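Local structure of PtLCIB4 H88A mutant (Phaeodactylum tricornutum, 5B5Z) at residues T93-M98 with N230-D235; A196-E201 with P210-D215. The protein probably acts as a zinc-dependent beta-type carbonic anhydrase of the LCIB family, interconverting carbon dioxide and bicarbonate. One frame throughout, in Å; residues are numbered along the deposited sequence.

Contact 1: T93-M98 with N230-D235; sequences TGFGAM and NHIDGD
F95 and G96, neighbours on helix 91-99, meet H231 and I232 where the chain leaves helix 205-228 on its way to strand 238-247. The ring of F95 reaches out from the helix with CG anti to the backbone N (chi1 -177°), and although its CB leaves the helix off to one side, this torsion brings the end of the ring nearer to the loop. Two parts of its rim are engaged. On one side CD2 stands 4.2 Å from H231 ND1, and because each ring presents an edge near its own plane the pair is a van der Waals meeting of rims, without ring stacking. Further out, F95 CZ lies 4.2 Å from I232 CD1, the methyl end of the isoleucine approaching the phenyl ring obliquely while the two side chains run at about a right angle. Beyond these partners, I224 and L225 of helix 205-228 and I238 of strand 238-247 also touch F95, and I238 packs on I232 as well, making one apolar cluster. At G96 the imidazole of H231 comes close to the helix backbone: ND1 is 3.5 Å from G96 CA, and CE1 of the same ring is 3.8 Å from that carbon. With CG beside its backbone N (chi1 -65°), H231 brings its ND1 side obliquely up to G96 CA, and the CA atoms of the two residues are 6.0 Å apart. G96 meets the imidazole with its CA and its backbone N, the latter 4.0 Å from H231 ND1. The chemistry is therefore that of a dispersion contact, with a buried phenyl-isoleucine pair inside and, on the more exposed flank, an imidazole set obliquely to a glycine CA, held by shape and apolar burial rather than by polar bonds between the segments.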
loop_
_atom_site.group_PDB
_atom_site.type_symbol
_atom_site.label_atom_id
_atom_site.label_comp_id
_atom_site.label_asym_id
_atom_site.label_seq_id
_atom_site.Cartn_x
_atom_site.Cartn_y
_atom_site.Cartn_z
ATOM N N THR A 93 -10.997 1.495 -9.798
ATOM C CA THR A 93 -10.011 2.397 -10.382
ATOM C C THR A 93 -8.592 1.866 -10.177
ATOM O O THR A 93 -7.773 1.931 -11.071
ATOM C CB THR A 93 -10.126 3.818 -9.807
ATOM O OG1 THR A 93 -11.410 4.354 -10.170
ATOM C CG2 THR A 93 -9.007 4.728 -10.362
ATOM N N GLY A 94 -8.315 1.332 -8.995
ATOM C CA GLY A 94 -7.033 0.711 -8.736
ATOM C C GLY A 94 -6.791 -0.476 -9.651
ATOM O O GLY A 94 -5.687 -0.651 -10.180
ATOM N N PHE A 95 -7.814 -1.301 -9.852
ATOM C CA PHE A 95 -7.665 -2.435 -10.751
ATOM C C PHE A 95 -7.429 -1.974 -12.186
ATOM O O PHE A 95 -6.585 -2.523 -12.899
ATOM C CB PHE A 95 -8.899 -3.334 -10.704
ATOM C CG PHE A 95 -8.771 -4.563 -11.552
ATOM C CD1 PHE A 95 -8.026 -5.641 -11.110
ATOM C CD2 PHE A 95 -9.360 -4.628 -12.805
ATOM C CE1 PHE A 95 -7.883 -6.764 -11.896
ATOM C CE2 PHE A 95 -9.220 -5.757 -13.590
ATOM C CZ PHE A 95 -8.482 -6.820 -13.135
ATOM N N GLY A 96 -8.186 -0.974 -12.614
ATOM C CA GLY A 96 -7.997 -0.431 -13.947
ATOM C C GLY A 96 -6.617 0.174 -14.149
ATOM O O GLY A 96 -6.029 0.066 -15.228
ATOM N N ALA A 97 -6.103 0.832 -13.114
ATOM C CA ALA A 97 -4.767 1.413 -13.171
ATOM C C ALA A 97 -3.722 0.325 -13.371
ATOM O O ALA A 97 -2.793 0.445 -14.171
ATOM C CB ALA A 97 -4.480 2.192 -11.895
ATOM N N MET A 98 -3.884 -0.746 -12.618
ATOM C CA MET A 98 -2.996 -1.878 -12.724
ATOM C C MET A 98 -3.078 -2.486 -14.135
ATOM O O MET A 98 -2.053 -2.733 -14.767
ATOM C CB MET A 98 -3.359 -2.896 -11.628
ATOM C CG MET A 98 -2.425 -4.058 -11.517
ATOM S SD MET A 98 -2.834 -5.259 -12.786
ATOM C CE MET A 98 -4.519 -5.692 -12.338
ATOM N N ASN A 230 -13.114 -5.970 -18.392
ATOM C CA ASN A 230 -12.910 -5.184 -19.607
ATOM C C ASN A 230 -11.481 -4.661 -19.800
ATOM O O ASN A 230 -10.998 -4.564 -20.928
ATOM C CB ASN A 230 -13.888 -4.001 -19.607
ATOM C CG ASN A 230 -14.067 -3.396 -18.228
ATOM O OD1 ASN A 230 -14.667 -4.006 -17.345
ATOM N ND2 ASN A 230 -13.534 -2.188 -18.035
ATOM N N HIS A 231 -10.817 -4.320 -18.701
ATOM C CA HIS A 231 -9.529 -3.636 -18.758
ATOM C C HIS A 231 -8.392 -4.540 -19.223
ATOM O O HIS A 231 -7.344 -4.055 -19.649
ATOM C CB HIS A 231 -9.199 -3.045 -17.390
ATOM C CG HIS A 231 -10.146 -1.971 -16.959
ATOM N ND1 HIS A 231 -10.642 -1.884 -15.677
ATOM C CD2 HIS A 231 -10.679 -0.931 -17.643
ATOM C CE1 HIS A 231 -11.445 -0.836 -15.590
ATOM N NE2 HIS A 231 -11.485 -0.244 -16.768
ATOM N N ILE A 232 -8.595 -5.848 -19.128
ATOM C CA ILE A 232 -7.640 -6.814 -19.656
ATOM C C ILE A 232 -7.889 -6.992 -21.150
ATOM O O ILE A 232 -9.030 -7.160 -21.575
ATOM C CB ILE A 232 -7.756 -8.173 -18.949
ATOM C CG1 ILE A 232 -7.844 -7.977 -17.436
ATOM C CG2 ILE A 232 -6.582 -9.054 -19.308
ATOM C CD1 ILE A 232 -6.587 -7.412 -16.827
ATOM N N ASP A 233 -6.824 -6.967 -21.942
ATOM C CA ASP A 233 -6.969 -6.945 -23.392
ATOM C C ASP A 233 -6.735 -8.293 -24.074
ATOM O O ASP A 233 -5.598 -8.739 -24.219
ATOM C CB ASP A 233 -6.021 -5.898 -23.984
ATOM C CG ASP A 233 -6.461 -4.478 -23.682
ATOM O OD1 ASP A 233 -7.640 -4.286 -23.310
ATOM O OD2 ASP A 233 -5.626 -3.553 -23.794
ATOM N N GLY A 234 -7.831 -8.928 -24.481
ATOM C CA GLY A 234 -7.796 -10.050 -25.404
ATOM C C GLY A 234 -7.097 -11.316 -24.953
ATOM O O GLY A 234 -7.737 -12.261 -24.489
ATOM N N ASP A 235 -5.780 -11.346 -25.119
ATOM C CA ASP A 235 -4.989 -12.520 -24.770
ATOM C C ASP A 235 -4.532 -12.470 -23.315
ATOM O O ASP A 235 -4.091 -13.475 -22.753
ATOM C CB ASP A 235 -3.776 -12.634 -25.689
ATOM C CG ASP A 235 -2.845 -11.441 -25.568
ATOM O OD1 ASP A 235 -3.335 -10.291 -25.641
ATOM O OD2 ASP A 235 -1.625 -11.654 -25.391
#

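Contact 2: A196-E201 with P210-D215; sequences AATLSE and PVSVYD
Two successive helices, the short 196-201 and the long 205-228, meet beside the short connection that joins them, and S212 is where the long helix receives the short one. Its hydroxyl lies beside the backbone N (chi1 -60°), and the CB that carries it points at the opposing helix. There OG meets the branched end of L199, with L199 CD2 3.7 Å from S212 OG. The leucine CB leaves its helix to one side of S212; CG then sits beside the backbone N (chi1 -65°), and with CD1 extended (chi2 174°) it is the other methyl, CD2, that turns to the serine. T198 makes a looser approach, its methyl CG2 standing 4.3 Å from the same S212 OG. Both encounters are van der Waals contacts of a methyl group with a hydroxyl oxygen, and the CA atoms of L199 and S212 remain 8.1 Å apart.

L199 also packs on T150 of helix 140-154, while P210, V211 and Y214 of the long helix touch I244 of strand 238-247. The S212 side chain is about 14 Å from the bound zinc ion, too far to belong to its coordination shell. The arrangement is an antiparallel pair of consecutive helices in an alpha/beta fold, the long helix on the mixed sheet and the short one bridging it to helix 140-154.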
loop_
_atom_site.group_PDB
_atom_site.type_symbol
_atom_site.label_atom_id
_atom_site.label_comp_id
_atom_site.label_asym_id
_atom_site.label_seq_id
_atom_site.Cartn_x
_atom_site.Cartn_y
_atom_site.Cartn_z
ATOM N N ALA A 196 -20.300 -11.949 12.281
ATOM C CA ALA A 196 -20.334 -11.690 13.722
ATOM C C ALA A 196 -20.711 -12.929 14.552
ATOM O O ALA A 196 -20.102 -13.188 15.587
ATOM C CB ALA A 196 -21.287 -10.547 14.027
ATOM N N ALA A 197 -21.707 -13.686 14.101
ATOM C CA ALA A 197 -22.098 -14.910 14.807
ATOM C C ALA A 197 -20.944 -15.911 14.837
ATOM O O ALA A 197 -20.608 -16.450 15.892
ATOM C CB ALA A 197 -23.332 -15.534 14.154
ATOM N N THR A 198 -20.327 -16.134 13.676
ATOM C CA THR A 198 -19.201 -17.058 13.564
ATOM C C THR A 198 -18.090 -16.701 14.541
ATOM O O THR A 198 -17.532 -17.562 15.223
ATOM C CB THR A 198 -18.614 -17.064 12.138
ATOM O OG1 THR A 198 -19.633 -17.423 11.197
ATOM C CG2 THR A 198 -17.443 -18.039 12.040
ATOM N N LEU A 199 -17.768 -15.415 14.596
ATOM C CA LEU A 199 -16.684 -14.939 15.437
ATOM C C LEU A 199 -17.009 -15.037 16.924
ATOM O O LEU A 199 -16.150 -15.380 17.735
ATOM C CB LEU A 199 -16.343 -13.498 15.072
ATOM C CG LEU A 199 -15.787 -13.293 13.666
ATOM C CD1 LEU A 199 -15.645 -11.804 13.394
ATOM C CD2 LEU A 199 -14.459 -14.027 13.472
ATOM N N SER A 200 -18.253 -14.746 17.285
ATOM C CA SER A 200 -18.628 -14.814 18.687
ATOM C C SER A 200 -18.699 -16.267 19.174
ATOM O O SER A 200 -18.417 -16.535 20.337
ATOM C CB SER A 200 -19.951 -14.094 18.927
ATOM O OG SER A 200 -20.902 -14.436 17.942
ATOM N N GLU A 201 -19.020 -17.198 18.277
ATOM C CA GLU A 201 -19.138 -18.614 18.643
ATOM C C GLU A 201 -17.802 -19.361 18.597
ATOM O O GLU A 201 -17.691 -20.487 19.083
ATOM C CB GLU A 201 -20.143 -19.308 17.724
ATOM C CG GLU A 201 -21.576 -18.837 17.940
ATOM C CD GLU A 201 -22.515 -19.291 16.844
ATOM O OE1 GLU A 201 -22.080 -20.088 15.984
ATOM O OE2 GLU A 201 -23.680 -18.840 16.831
ATOM N N PRO A 210 -8.811 -14.631 10.837
ATOM C CA PRO A 210 -8.217 -14.494 9.486
ATOM C C PRO A 210 -8.937 -15.289 8.406
ATOM O O PRO A 210 -8.884 -14.930 7.222
ATOM C CB PRO A 210 -6.790 -15.020 9.666
ATOM C CG PRO A 210 -6.848 -15.858 10.951
ATOM C CD PRO A 210 -7.814 -15.109 11.814
ATOM N N VAL A 211 -9.622 -16.361 8.791
ATOM C CA VAL A 211 -10.361 -17.117 7.800
ATOM C C VAL A 211 -11.601 -16.345 7.363
ATOM O O VAL A 211 -11.901 -16.269 6.176
ATOM C CB VAL A 211 -10.752 -18.506 8.328
ATOM C CG1 VAL A 211 -11.576 -19.238 7.294
ATOM C CG2 VAL A 211 -9.515 -19.298 8.657
ATOM N N SER A 212 -12.311 -15.742 8.318
ATOM C CA SER A 212 -13.448 -14.889 7.994
ATOM C C SER A 212 -13.034 -13.683 7.148
ATOM O O SER A 212 -13.717 -13.307 6.209
ATOM C CB SER A 212 -14.140 -14.404 9.275
ATOM O OG SER A 212 -14.605 -15.505 10.036
ATOM N N VAL A 213 -11.911 -13.067 7.492
ATOM C CA VAL A 213 -11.428 -11.937 6.703
ATOM C C VAL A 213 -11.110 -12.367 5.280
ATOM O O VAL A 213 -11.470 -11.672 4.325
ATOM C CB VAL A 213 -10.193 -11.305 7.357
ATOM C CG1 VAL A 213 -9.619 -10.195 6.463
ATOM C CG2 VAL A 213 -10.589 -10.724 8.725
ATOM N N TYR A 214 -10.447 -13.510 5.137
ATOM C CA TYR A 214 -10.138 -13.992 3.799
ATOM C C TYR A 214 -11.432 -14.224 3.011
ATOM O O TYR A 214 -11.515 -13.882 1.835
ATOM C CB TYR A 214 -9.309 -15.285 3.828
ATOM C CG TYR A 214 -9.355 -15.950 2.472
ATOM C CD1 TYR A 214 -8.588 -15.460 1.433
ATOM C CD2 TYR A 214 -10.237 -16.993 2.207
ATOM C CE1 TYR A 214 -8.662 -15.999 0.189
ATOM C CE2 TYR A 214 -10.318 -17.541 0.944
ATOM C CZ TYR A 214 -9.523 -17.033 -0.053
ATOM O OH TYR A 214 -9.575 -17.556 -1.325
ATOM N N ASP A 215 -12.431 -14.831 3.648
ATOM C CA ASP A 215 -13.698 -15.083 2.952
ATOM C C ASP A 215 -14.327 -13.796 2.454
ATOM O O ASP A 215 -14.839 -13.742 1.327
ATOM C CB ASP A 215 -14.701 -15.819 3.843
ATOM C CG ASP A 215 -15.916 -16.310 3.053
ATOM O OD1 ASP A 215 -15.739 -17.211 2.200
ATOM O OD2 ASP A 215 -17.040 -15.799 3.269
#

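Overall arrangement
Followed from the N terminus, the chain first reaches helix 91-99, whose segment 93-98 packs against residues 230-235, so contact 1 closes a long loop of 131 intervening residues. Within that loop lie strand 107-117, helices 140-154 and 183-192, and the whole of contact 2, which closes a short loop of eight residues between 196-201 and 210-215. The two therefore nest without crossing. Helix 205-228 links them in sequence: its early part, joined to helix 196-201, serves contact 2, and its end leads into the loop before strand 238-247, which contact 1 joins to helix 91-99. Their centres are 31 Å apart and their nearest atoms about 15 Å.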